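Local atomic coordinates of succinate--CoA ligase subunit alpha (Campylobacter jejuni, PDB entry 6MEL), a protein that is the alpha subunit of a two-subunit CoA ligase, joining a Rossmann-like CoA-binding domain to a second alpha/beta domain of the CoA-ligase family. Residues Gly168-Ser173 and Glu283-Leu288; Lys7-Ile12 and Ala66-Ile71; Ile120-Pro125 and Gly179-Ile184; Ala232-Ala237 and Glu257-Lys262. All blocks are in the same frame, centred on the assembly; numbering follows the deposited sequence.

Contact 2 comes first along the chain and lies within the CoA-binding domain, pairing two central parallel strands of its sheet. Contact 3 follows, about 19 Å from contact 2 between centres, and lies nearest the middle of the chain, where the loop leaving strand 118-120 of the first sheet meets the loop after strand 172-177 of the second. Contacts 1 and 4 both reach that second sheet: their centres are about 22 Å apart, and contact 4 is nested in the loop closed by contact 1. Contacts 2 and 4, about 34 Å apart between centres, lie on opposite sides of the chain's centre, so the set samples both domains and the junction between them.

Contact 1. Residues Gly168-Ser173 and Glu283-Leu288; sequences GGYGIS and EIQKIL
Tyr170 lays its ring against the last turn of helix 280-288, and Leu288 covers one face of it. The Leu288 CD1 methyl stands 4.0 Å from the ring centroid of Tyr170 and 24° off the normal, a CH-pi contact displaced toward the CD1-CE1 rim. At the phenolic end Leu288 CB comes within 3.6 Å of Tyr170 CZ. With Tyr170 CG beside its backbone N and anti to the carbonyl carbon (chi1 -72°), the ring reaches the helix, and the hydroxyl goes on to hydrogen-bond the carbonyl of Gly289, just past the helical segment. Ile284 CG2, anti to its own backbone N, meets the other end of the ring obliquely, 4.1 Å from Tyr170 CD2. Gln285 extends beyond CG alongside Gly168, its CG 3.6 Å from Gly168 O, which makes a van der Waals border to the patch.

Gly169, with positive phi (93°), is the C-prime residue of a Schellman motif that ends helix 156-167, and Tyr170 follows directly. This surface contact therefore joins the end of helix 156-167, on whose Val165 the tyrosine also packs, to helix 280-288, while Ile284 reaches Val231 of strand 230-235 on the sheet beneath.

Contact 2. Residues Lys7-Ile12 and Ala66-Ile71; sequences KNTKVI and ADVSLI
Strands 10-12 and 68-71 run parallel, their short axes 4.6 Å apart at closest approach and 37° apart in direction, and two backbone bonds flank Ser69: Ile12 N to Val68 O (3.1 Å, 162° at the hydrogen) and Leu70 N to Ile12 O (2.8 Å). Val11 and Val68 face one side of the sheet, Ile12 and Ser69 the other. On the valine side Thr9 CG2 and Val68 CG2 press together at 3.4 Å, tighter than usual for two methyls, with the side chains crossing at about a right angle; Val11 CG1 lies 4.0 Å from Leu70 CB. On the second face Ile12 places CG1 between its backbone N and carbonyl carbon (chi1 52°), which leaves CG2 beside the backbone N and 3.7 Å from Ala66 CB, while CG1 touches Ser69 CB. The hydroxyl of Ser69 itself bonds Gln14 further along the first strand.

Before strand 68-71 begins, a water takes over the link: it donates to Lys10 O (2.7 Å) and accepts from Asp67 N (2.8 Å). Strand 34-39 lies along the other edge of strand 10-14, as expected inside a Rossmann-like parallel sheet. The chemistry thus passes from direct amide pairing and apolar packing in the sheet interior to water-mediated pairing at its end, where one water joins the carbonyl of Lys10 to the N-H of Asp67.

Contact 3. Residues Ile120-Pro125 and Gly179-Ile184; sequences IGPNCP and GGDPII
Asn123 carries CG anti to its backbone N (chi1 -171°), and Asp181 turns CG beside its own N, so that the two side chains cross at about a right angle between the two loops. Asn123 ND2 donates to Asp181 OD1 at 3.0 Å; the donor arrives from above the carboxylate plane, 44° out of it, and the amide and carboxylate planes are turned 50° against each other. The second carboxylate oxygen, Asp181 OD2, rests on the proline ring, 3.3 Å from Pro122 CG, so the acid is touched by an amide on one oxygen and by C-H groups on the other. Asn123 ND2 also has a weak bond to Glu98.

These loops leave the C-terminal ends of two strands, 118-120 of the CoA-binding domain and 172-177 of the second sheet, and meet where the two alpha/beta domains join. A cis peptide precedes Pro122 in the first loop, and the positive phi of Asn123 continues the turn. Gly180 N then donates to Asn123 O at 3.0 Å.

Gly179 fits closely here: its CA lies 3.3 Å from Pro122 O and also touches Asn123 O. Cys124 CB packs against the same Gly179 CA at 3.6 Å. At the far end Ile184 CA approaches Gly121 O at 3.2 Å in a CA-H...O contact. Helix 102-115 backs both loops, with Met105 on Pro122 and Met106 on Ile183, while an aromatic side chain of the partner subunit packs on Ile183.

Contact 4. Residues Ala232-Ala237 and Glu257-Lys262; sequences AFIAGA and ESAAAK
Apolar contacts carry most of this junction, and Ala259, in the first turn of helix 259-268, is at its middle. Its CB points at the bend that follows strand 230-235, lying 3.5 Å from Ala237 N and 3.7 Å from Gly236 C. Ile234 comes from the strand itself: its CG2 branch, anti to the backbone N (chi1 -52°), approaches Ala259 CB at 4.0 Å and Lys262 CD at 3.9 Å. The lysine chain, extended beyond CG, passes across the isoleucine at about a right angle, so its methylenes serve as packing surface while its amino group travels on. Gly236 takes a positive phi (109°), and this turns the chain from the strand toward Ala237.

The polar link between the segments runs through one water, which donates to Gly236 O (2.8 Å) and accepts from Ala259 N (3.0 Å), satisfying an amide in the helix's first turn. Within the helical segment Ser258 is the N-cap, its OG accepting from Ala261 N at 3.1 Å and 160°. Gly236 N bonds an acidic side chain of the partner subunit.

The charge of Lys262 finds its partners beyond the two segments: NZ forms a salt bridge with Glu215 and hydrogen bonds to the carbonyls of Glu209 and Gly211.

The contact sits in a beta-alpha-beta unit of strand 230-235, helix 259-268 and strand 272-273. Its chemistry implies a division of labour: small and branched apolar groups seat the helix start on the strand, the water and Ser258 satisfy first-turn amides, and the buried lysine's charge is probably balanced by Glu215.

Contact 1. Residues Gly168-Ser173 and Glu283-Leu288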
loop_
_atom_site.group_PDB
_atom_site.type_symbol
_atom_site.label_atom_id
_atom_site.label_comp_id
_atom_site.label_asym_id
_atom_site.label_seq_id
_atom_site.Cartn_x
_atom_site.Cartn_y
_atom_site.Cartn_z
ATOM N N GLY A 168 30.293 0.096 -8.997
ATOM C CA GLY A 168 30.619 0.857 -10.193
ATOM C C GLY A 168 31.686 1.923 -9.949
ATOM O O GLY A 168 31.855 2.819 -10.805
ATOM N N GLY A 169 32.347 1.855 -8.776
ATOM C CA GLY A 169 33.453 2.722 -8.375
ATOM C C GLY A 169 33.073 3.966 -7.568
ATOM O O GLY A 169 33.932 4.777 -7.289
ATOM N N TYR A 170 31.804 4.141 -7.168
ATOM C CA TYR A 170 31.395 5.343 -6.451
ATOM C C TYR A 170 30.923 4.976 -5.034
ATOM O O TYR A 170 31.306 3.956 -4.496
ATOM C CB TYR A 170 30.361 6.059 -7.312
ATOM C CG TYR A 170 30.996 6.680 -8.520
ATOM C CD1 TYR A 170 31.658 7.892 -8.402
ATOM C CD2 TYR A 170 30.995 6.034 -9.749
ATOM C CE1 TYR A 170 32.277 8.480 -9.494
ATOM C CE2 TYR A 170 31.606 6.604 -10.851
ATOM C CZ TYR A 170 32.252 7.826 -10.716
ATOM O OH TYR A 170 32.845 8.446 -11.773
ATOM N N GLY A 171 30.111 5.830 -4.417
ATOM C CA GLY A 171 29.547 5.541 -3.099
ATOM C C GLY A 171 28.419 6.500 -2.775
ATOM O O GLY A 171 28.097 7.381 -3.573
ATOM N N ILE A 172 27.873 6.334 -1.573
ATOM C CA ILE A 172 26.677 6.974 -1.142
ATOM C C ILE A 172 27.035 8.033 -0.112
ATOM O O ILE A 172 27.799 7.769 0.812
ATOM C CB ILE A 172 25.685 5.965 -0.544
ATOM C CG1 ILE A 172 25.326 4.847 -1.533
ATOM C CG2 ILE A 172 24.469 6.707 -0.024
ATOM C CD1 ILE A 172 24.847 5.318 -2.895
ATOM N N SER A 173 26.414 9.205 -0.243
ATOM C CA SER A 173 26.590 10.238 0.766
ATOM C C SER A 173 25.636 9.933 1.925
ATOM O O SER A 173 26.053 9.460 2.987
ATOM C CB SER A 173 26.415 11.628 0.184
ATOM O OG SER A 173 25.231 11.737 -0.599
ATOM N N GLU A 283 24.227 3.891 -14.882
ATOM C CA GLU A 283 23.780 5.229 -15.250
ATOM C C GLU A 283 24.631 6.270 -14.527
ATOM O O GLU A 283 25.028 7.293 -15.106
ATOM C CB GLU A 283 22.296 5.450 -14.956
ATOM C CG GLU A 283 21.709 6.636 -15.671
ATOM C CD GLU A 283 21.576 6.477 -17.182
ATOM O OE1 GLU A 283 21.838 5.381 -17.688
ATOM O OE2 GLU A 283 21.266 7.466 -17.830
ATOM N N ILE A 284 24.915 6.018 -13.255
ATOM C CA ILE A 284 25.779 6.900 -12.507
ATOM C C ILE A 284 27.179 6.992 -13.165
ATOM O O ILE A 284 27.759 8.085 -13.231
ATOM C CB ILE A 284 25.836 6.458 -11.036
ATOM C CG1 ILE A 284 24.549 6.845 -10.268
ATOM C CG2 ILE A 284 27.071 6.991 -10.349
ATOM C CD1 ILE A 284 24.303 8.318 -10.109
ATOM N N GLN A 285 27.740 5.872 -13.610
ATOM C CA GLN A 285 29.039 5.866 -14.332
ATOM C C GLN A 285 28.968 6.694 -15.623
ATOM O O GLN A 285 29.876 7.441 -15.895
ATOM C CB GLN A 285 29.452 4.466 -14.741
ATOM C CG GLN A 285 29.746 3.563 -13.564
ATOM C CD GLN A 285 30.230 2.254 -14.124
ATOM O OE1 GLN A 285 29.493 1.279 -14.206
ATOM N NE2 GLN A 285 31.445 2.288 -14.644
ATOM N N LYS A 286 27.881 6.581 -16.384
ATOM C CA LYS A 286 27.706 7.427 -17.551
ATOM C C LYS A 286 27.812 8.897 -17.176
ATOM O O LYS A 286 28.377 9.696 -17.931
ATOM C CB LYS A 286 26.339 7.264 -18.204
ATOM C CG LYS A 286 26.176 6.050 -19.098
ATOM C CD LYS A 286 24.973 6.243 -20.020
ATOM C CE LYS A 286 24.264 4.949 -20.380
ATOM N NZ LYS A 286 22.784 5.146 -20.423
ATOM N N ILE A 287 27.168 9.266 -16.059
ATOM C CA ILE A 287 27.054 10.649 -15.706
ATOM C C ILE A 287 28.398 11.151 -15.179
ATOM O O ILE A 287 28.856 12.191 -15.593
ATOM C CB ILE A 287 25.911 10.874 -14.695
ATOM C CG1 ILE A 287 24.533 10.721 -15.347
ATOM C CG2 ILE A 287 26.045 12.217 -13.998
ATOM C CD1 ILE A 287 23.446 10.426 -14.346
ATOM N N LEU A 288 28.998 10.423 -14.244
ATOM C CA LEU A 288 30.126 10.942 -13.503
ATOM C C LEU A 288 31.451 10.573 -14.190
ATOM O O LEU A 288 32.442 11.176 -13.892
ATOM C CB LEU A 288 30.095 10.373 -12.088
ATOM C CG LEU A 288 28.964 10.879 -11.199
ATOM C CD1 LEU A 288 29.112 10.290 -9.815
ATOM C CD2 LEU A 288 28.932 12.394 -11.132
#

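Contact 2. Residues Lys7-Ile12 and Ala66-Ile71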
loop_
_atom_site.group_PDB
_atom_site.type_symbol
_atom_site.label_atom_id
_atom_site.label_comp_id
_atom_site.label_asym_id
_atom_site.label_seq_id
_atom_site.Cartn_x
_atom_site.Cartn_y
_atom_site.Cartn_z
ATOM N N LYS A 7 27.434 11.637 12.543
ATOM C CA LYS A 7 27.931 10.827 13.673
ATOM C C LYS A 7 27.608 11.462 15.027
ATOM O O LYS A 7 27.587 10.730 16.015
ATOM C CB LYS A 7 29.449 10.624 13.594
ATOM C CG LYS A 7 30.250 11.906 13.717
ATOM C CD LYS A 7 31.704 11.752 13.371
ATOM C CE LYS A 7 32.234 13.024 12.752
ATOM N NZ LYS A 7 33.671 13.198 13.062
ATOM N N ASN A 8 27.361 12.783 15.063
ATOM C CA ASN A 8 27.103 13.511 16.298
ATOM C C ASN A 8 25.607 13.620 16.582
ATOM O O ASN A 8 25.247 13.939 17.687
ATOM C CB ASN A 8 27.695 14.927 16.269
ATOM C CG ASN A 8 29.208 14.879 16.123
ATOM O OD1 ASN A 8 29.873 14.021 16.712
ATOM N ND2 ASN A 8 29.743 15.715 15.253
ATOM N N THR A 9 24.745 13.392 15.582
ATOM C CA THR A 9 23.295 13.572 15.827
ATOM C C THR A 9 22.879 12.722 17.049
ATOM O O THR A 9 23.056 11.533 17.052
ATOM C CB THR A 9 22.486 13.137 14.600
ATOM O OG1 THR A 9 23.011 13.787 13.438
ATOM C CG2 THR A 9 21.008 13.412 14.769
ATOM N N LYS A 10 22.259 13.326 18.048
ATOM C CA LYS A 10 21.724 12.588 19.178
ATOM C C LYS A 10 20.363 11.992 18.832
ATOM O O LYS A 10 19.473 12.728 18.386
ATOM C CB LYS A 10 21.559 13.522 20.368
ATOM C CG LYS A 10 22.860 14.196 20.793
ATOM C CD LYS A 10 22.930 14.500 22.271
ATOM C CE LYS A 10 23.277 15.938 22.555
ATOM N NZ LYS A 10 22.099 16.784 22.250
ATOM N N VAL A 11 20.209 10.698 19.129
ATOM C CA VAL A 11 19.051 9.930 18.742
ATOM C C VAL A 11 18.479 9.219 19.963
ATOM O O VAL A 11 19.227 8.545 20.650
ATOM C CB VAL A 11 19.432 8.869 17.692
ATOM C CG1 VAL A 11 18.240 7.970 17.351
ATOM C CG2 VAL A 11 20.041 9.498 16.441
ATOM N N ILE A 12 17.150 9.293 20.142
ATOM C CA ILE A 12 16.429 8.435 21.044
ATOM C C ILE A 12 15.645 7.414 20.234
ATOM O O ILE A 12 15.239 7.672 19.081
ATOM C CB ILE A 12 15.496 9.224 21.966
ATOM C CG1 ILE A 12 14.592 10.153 21.169
ATOM C CG2 ILE A 12 16.295 9.978 23.007
ATOM C CD1 ILE A 12 13.497 10.766 22.005
ATOM N N ALA A 66 18.180 15.273 22.973
ATOM C CA ALA A 66 18.006 14.665 21.613
ATOM C C ALA A 66 16.887 15.387 20.850
ATOM O O ALA A 66 15.904 15.766 21.457
ATOM C CB ALA A 66 17.655 13.208 21.764
ATOM N N ASP A 67 17.053 15.586 19.539
ATOM C CA ASP A 67 15.951 16.112 18.745
ATOM C C ASP A 67 15.672 15.237 17.527
ATOM O O ASP A 67 14.918 15.646 16.633
ATOM C CB ASP A 67 16.123 17.598 18.428
ATOM C CG ASP A 67 17.311 17.952 17.570
ATOM O OD1 ASP A 67 17.997 17.035 17.091
ATOM O OD2 ASP A 67 17.554 19.156 17.435
ATOM N N VAL A 68 16.223 14.022 17.529
ATOM C CA VAL A 68 15.943 13.053 16.510
ATOM C C VAL A 68 15.472 11.772 17.194
ATOM O O VAL A 68 16.074 11.358 18.140
ATOM C CB VAL A 68 17.171 12.818 15.613
ATOM C CG1 VAL A 68 16.860 11.817 14.528
ATOM C CG2 VAL A 68 17.661 14.134 15.014
ATOM N N SER A 69 14.384 11.177 16.697
ATOM C CA SER A 69 13.877 9.947 17.237
ATOM C C SER A 69 13.782 8.882 16.146
ATOM O O SER A 69 13.403 9.154 14.974
ATOM C CB SER A 69 12.532 10.162 17.888
ATOM O OG SER A 69 12.080 8.954 18.473
ATOM N N LEU A 70 14.039 7.645 16.554
ATOM C CA LEU A 70 13.952 6.456 15.694
ATOM C C LEU A 70 12.869 5.551 16.294
ATOM O O LEU A 70 12.983 5.103 17.470
ATOM C CB LEU A 70 15.318 5.775 15.659
ATOM C CG LEU A 70 15.389 4.410 14.963
ATOM C CD1 LEU A 70 14.946 4.466 13.519
ATOM C CD2 LEU A 70 16.817 3.902 15.007
ATOM N N ILE A 71 11.810 5.306 15.517
ATOM C CA ILE A 71 10.563 4.729 16.043
ATOM C C ILE A 71 10.343 3.312 15.509
ATOM O O ILE A 71 10.177 3.098 14.287
ATOM C CB ILE A 71 9.382 5.644 15.708
ATOM C CG1 ILE A 71 9.609 7.050 16.280
ATOM C CG2 ILE A 71 8.078 5.008 16.165
ATOM C CD1 ILE A 71 8.463 7.993 16.118
HETATM O O HOH W 1 19.435 15.391 18.133
#

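Contact 3. Residues Ile120-Pro125 and Gly179-Ile184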
loop_
_atom_site.group_PDB
_atom_site.type_symbol
_atom_site.label_atom_id
_atom_site.label_comp_id
_atom_site.label_asym_id
_atom_site.label_seq_id
_atom_site.Cartn_x
_atom_site.Cartn_y
_atom_site.Cartn_z
ATOM N N ILE A 120 10.401 10.811 8.474
ATOM C CA ILE A 120 10.877 9.886 7.458
ATOM C C ILE A 120 10.160 8.567 7.697
ATOM O O ILE A 120 10.284 7.971 8.740
ATOM C CB ILE A 120 12.405 9.720 7.512
ATOM C CG1 ILE A 120 13.107 11.032 7.144
ATOM C CG2 ILE A 120 12.877 8.567 6.659
ATOM C CD1 ILE A 120 14.599 11.034 7.433
ATOM N N GLY A 121 9.369 8.171 6.712
ATOM C CA GLY A 121 8.549 6.973 6.794
ATOM C C GLY A 121 7.074 7.358 6.820
ATOM O O GLY A 121 6.698 8.447 6.353
ATOM N N PRO A 122 6.166 6.495 7.293
ATOM C CA PRO A 122 6.479 5.213 7.887
ATOM C C PRO A 122 6.723 4.135 6.836
ATOM O O PRO A 122 6.779 4.445 5.654
ATOM C CB PRO A 122 5.215 4.928 8.713
ATOM C CG PRO A 122 4.104 5.515 7.886
ATOM C CD PRO A 122 4.709 6.768 7.287
ATOM N N ASN A 123 6.890 2.887 7.290
ATOM C CA ASN A 123 7.068 1.721 6.402
ATOM C C ASN A 123 8.322 1.940 5.541
ATOM O O ASN A 123 8.279 1.945 4.286
ATOM C CB ASN A 123 5.853 1.478 5.494
ATOM C CG ASN A 123 5.956 0.169 4.742
ATOM O OD1 ASN A 123 6.831 -0.630 5.049
ATOM N ND2 ASN A 123 5.100 -0.043 3.750
ATOM N N CYS A 124 9.450 2.150 6.221
ATOM C CA CYS A 124 10.689 2.465 5.555
ATOM C C CYS A 124 11.844 1.857 6.338
ATOM O O CYS A 124 11.717 1.500 7.524
ATOM C CB CYS A 124 10.883 3.973 5.398
ATOM S SG CYS A 124 11.445 4.842 6.891
ATOM N N PRO A 125 13.023 1.740 5.703
ATOM C CA PRO A 125 14.184 1.200 6.410
ATOM C C PRO A 125 14.987 2.261 7.170
ATOM O O PRO A 125 15.889 1.879 7.909
ATOM C CB PRO A 125 14.982 0.575 5.262
ATOM C CG PRO A 125 14.702 1.535 4.118
ATOM C CD PRO A 125 13.229 1.826 4.252
ATOM N N GLY A 179 9.557 5.607 2.478
ATOM C CA GLY A 179 8.451 4.784 2.876
ATOM C C GLY A 179 7.525 4.396 1.739
ATOM O O GLY A 179 7.430 5.087 0.698
ATOM N N GLY A 180 6.838 3.271 1.971
ATOM C CA GLY A 180 5.971 2.627 0.985
ATOM C C GLY A 180 4.474 2.824 1.250
ATOM O O GLY A 180 3.649 2.147 0.646
ATOM N N ASP A 181 4.127 3.727 2.166
ATOM C CA ASP A 181 2.731 3.954 2.547
ATOM C C ASP A 181 2.137 5.101 1.722
ATOM O O ASP A 181 2.836 5.870 1.048
ATOM C CB ASP A 181 2.623 4.218 4.048
ATOM C CG ASP A 181 2.716 2.962 4.896
ATOM O OD1 ASP A 181 2.831 1.864 4.317
ATOM O OD2 ASP A 181 2.633 3.095 6.152
ATOM N N PRO A 182 0.805 5.232 1.705
ATOM C CA PRO A 182 0.154 6.266 0.916
ATOM C C PRO A 182 0.396 7.680 1.452
ATOM O O PRO A 182 0.457 8.626 0.677
ATOM C CB PRO A 182 -1.349 5.926 0.998
ATOM C CG PRO A 182 -1.462 4.581 1.699
ATOM C CD PRO A 182 -0.147 4.351 2.390
ATOM N N ILE A 183 0.523 7.800 2.767
ATOM C CA ILE A 183 0.996 9.060 3.380
ATOM C C ILE A 183 2.371 8.819 4.021
ATOM O O ILE A 183 2.497 7.943 4.877
ATOM C CB ILE A 183 0.003 9.559 4.429
ATOM C CG1 ILE A 183 -1.402 9.784 3.876
ATOM C CG2 ILE A 183 0.536 10.795 5.136
ATOM C CD1 ILE A 183 -2.396 10.174 4.977
ATOM N N ILE A 184 3.357 9.626 3.623
ATOM C CA ILE A 184 4.687 9.578 4.133
ATOM C C ILE A 184 5.090 11.001 4.482
ATOM O O ILE A 184 4.295 11.920 4.368
ATOM C CB ILE A 184 5.643 8.933 3.108
ATOM C CG1 ILE A 184 5.595 9.638 1.752
ATOM C CG2 ILE A 184 5.372 7.431 2.962
ATOM C CD1 ILE A 184 6.734 9.262 0.841
#

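Contact 4. Residues Ala232-Ala237 and Glu257-Lys262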
loop_
_atom_site.group_PDB
_atom_site.type_symbol
_atom_site.label_atom_id
_atom_site.label_comp_id
_atom_site.label_asym_id
_atom_site.label_seq_id
_atom_site.Cartn_x
_atom_site.Cartn_y
_atom_site.Cartn_z
ATOM N N ALA A 232 16.666 8.120 -12.113
ATOM C CA ALA A 232 15.404 7.587 -11.582
ATOM C C ALA A 232 15.168 6.175 -12.081
ATOM O O ALA A 232 15.406 5.847 -13.257
ATOM C CB ALA A 232 14.225 8.450 -11.916
ATOM N N PHE A 233 14.715 5.333 -11.145
ATOM C CA PHE A 233 14.133 4.047 -11.463
ATOM C C PHE A 233 12.769 3.991 -10.761
ATOM O O PHE A 233 12.700 4.215 -9.564
ATOM C CB PHE A 233 15.000 2.857 -11.023
ATOM C CG PHE A 233 14.299 1.530 -11.244
ATOM C CD1 PHE A 233 14.186 0.989 -12.518
ATOM C CD2 PHE A 233 13.627 0.892 -10.226
ATOM C CE1 PHE A 233 13.478 -0.182 -12.747
ATOM C CE2 PHE A 233 12.904 -0.269 -10.454
ATOM C CZ PHE A 233 12.822 -0.798 -11.717
ATOM N N ILE A 234 11.721 3.673 -11.516
ATOM C CA ILE A 234 10.375 3.614 -11.036
ATOM C C ILE A 234 9.924 2.167 -11.167
ATOM O O ILE A 234 9.697 1.719 -12.251
ATOM C CB ILE A 234 9.410 4.543 -11.813
ATOM C CG1 ILE A 234 9.919 5.985 -11.909
ATOM C CG2 ILE A 234 8.019 4.492 -11.171
ATOM C CD1 ILE A 234 10.223 6.648 -10.561
ATOM N N ALA A 235 9.743 1.479 -10.036
ATOM C CA ALA A 235 9.327 0.069 -10.062
ATOM C C ALA A 235 7.833 -0.065 -10.381
ATOM O O ALA A 235 7.017 0.756 -9.973
ATOM C CB ALA A 235 9.618 -0.514 -8.712
ATOM N N GLY A 236 7.463 -1.151 -11.060
ATOM C CA GLY A 236 6.041 -1.490 -11.254
ATOM C C GLY A 236 5.527 -1.317 -12.682
ATOM O O GLY A 236 4.332 -1.313 -12.880
ATOM N N ALA A 237 6.412 -1.195 -13.671
ATOM C CA ALA A 237 6.009 -1.121 -15.092
ATOM C C ALA A 237 5.074 -2.267 -15.448
ATOM O O ALA A 237 4.240 -2.101 -16.258
ATOM C CB ALA A 237 7.228 -1.192 -16.015
ATOM N N GLU A 257 -0.740 7.353 -11.993
ATOM C CA GLU A 257 -0.097 6.678 -10.873
ATOM C C GLU A 257 0.765 5.512 -11.388
ATOM O O GLU A 257 1.420 4.830 -10.626
ATOM C CB GLU A 257 -1.132 6.163 -9.874
ATOM C CG GLU A 257 -1.982 7.242 -9.194
ATOM C CD GLU A 257 -2.924 6.590 -8.191
ATOM O OE1 GLU A 257 -3.905 5.983 -8.613
ATOM O OE2 GLU A 257 -2.545 6.470 -7.049
ATOM N N SER A 258 0.688 5.239 -12.673
ATOM C CA SER A 258 1.378 4.115 -13.281
ATOM C C SER A 258 2.881 4.395 -13.409
ATOM O O SER A 258 3.344 5.565 -13.445
ATOM C CB SER A 258 0.805 3.835 -14.646
ATOM O OG SER A 258 1.243 4.858 -15.549
ATOM N N ALA A 259 3.665 3.327 -13.548
ATOM C CA ALA A 259 5.108 3.529 -13.675
ATOM C C ALA A 259 5.411 4.266 -14.990
ATOM O O ALA A 259 6.308 5.109 -15.030
ATOM C CB ALA A 259 5.836 2.215 -13.606
ATOM N N ALA A 260 4.715 3.906 -16.077
ATOM C CA ALA A 260 4.983 4.527 -17.409
ATOM C C ALA A 260 4.765 6.047 -17.324
ATOM O O ALA A 260 5.564 6.791 -17.862
ATOM C CB ALA A 260 4.106 3.926 -18.512
ATOM N N ALA A 261 3.674 6.490 -16.664
ATOM C CA ALA A 261 3.353 7.916 -16.558
ATOM C C ALA A 261 4.445 8.664 -15.794
ATOM O O ALA A 261 4.799 9.774 -16.141
ATOM C CB ALA A 261 2.001 8.139 -15.919
ATOM N N LYS A 262 4.991 8.042 -14.749
ATOM C CA LYS A 262 6.008 8.683 -13.960
ATOM C C LYS A 262 7.308 8.767 -14.771
ATOM O O LYS A 262 8.004 9.789 -14.773
ATOM C CB LYS A 262 6.243 7.884 -12.668
ATOM C CG LYS A 262 5.044 7.926 -11.750
ATOM C CD LYS A 262 5.124 7.075 -10.506
ATOM C CE LYS A 262 3.820 7.202 -9.745
ATOM N NZ LYS A 262 4.012 6.880 -8.326
HETATM O O HOH W 2 2.524 0.586 -13.782
#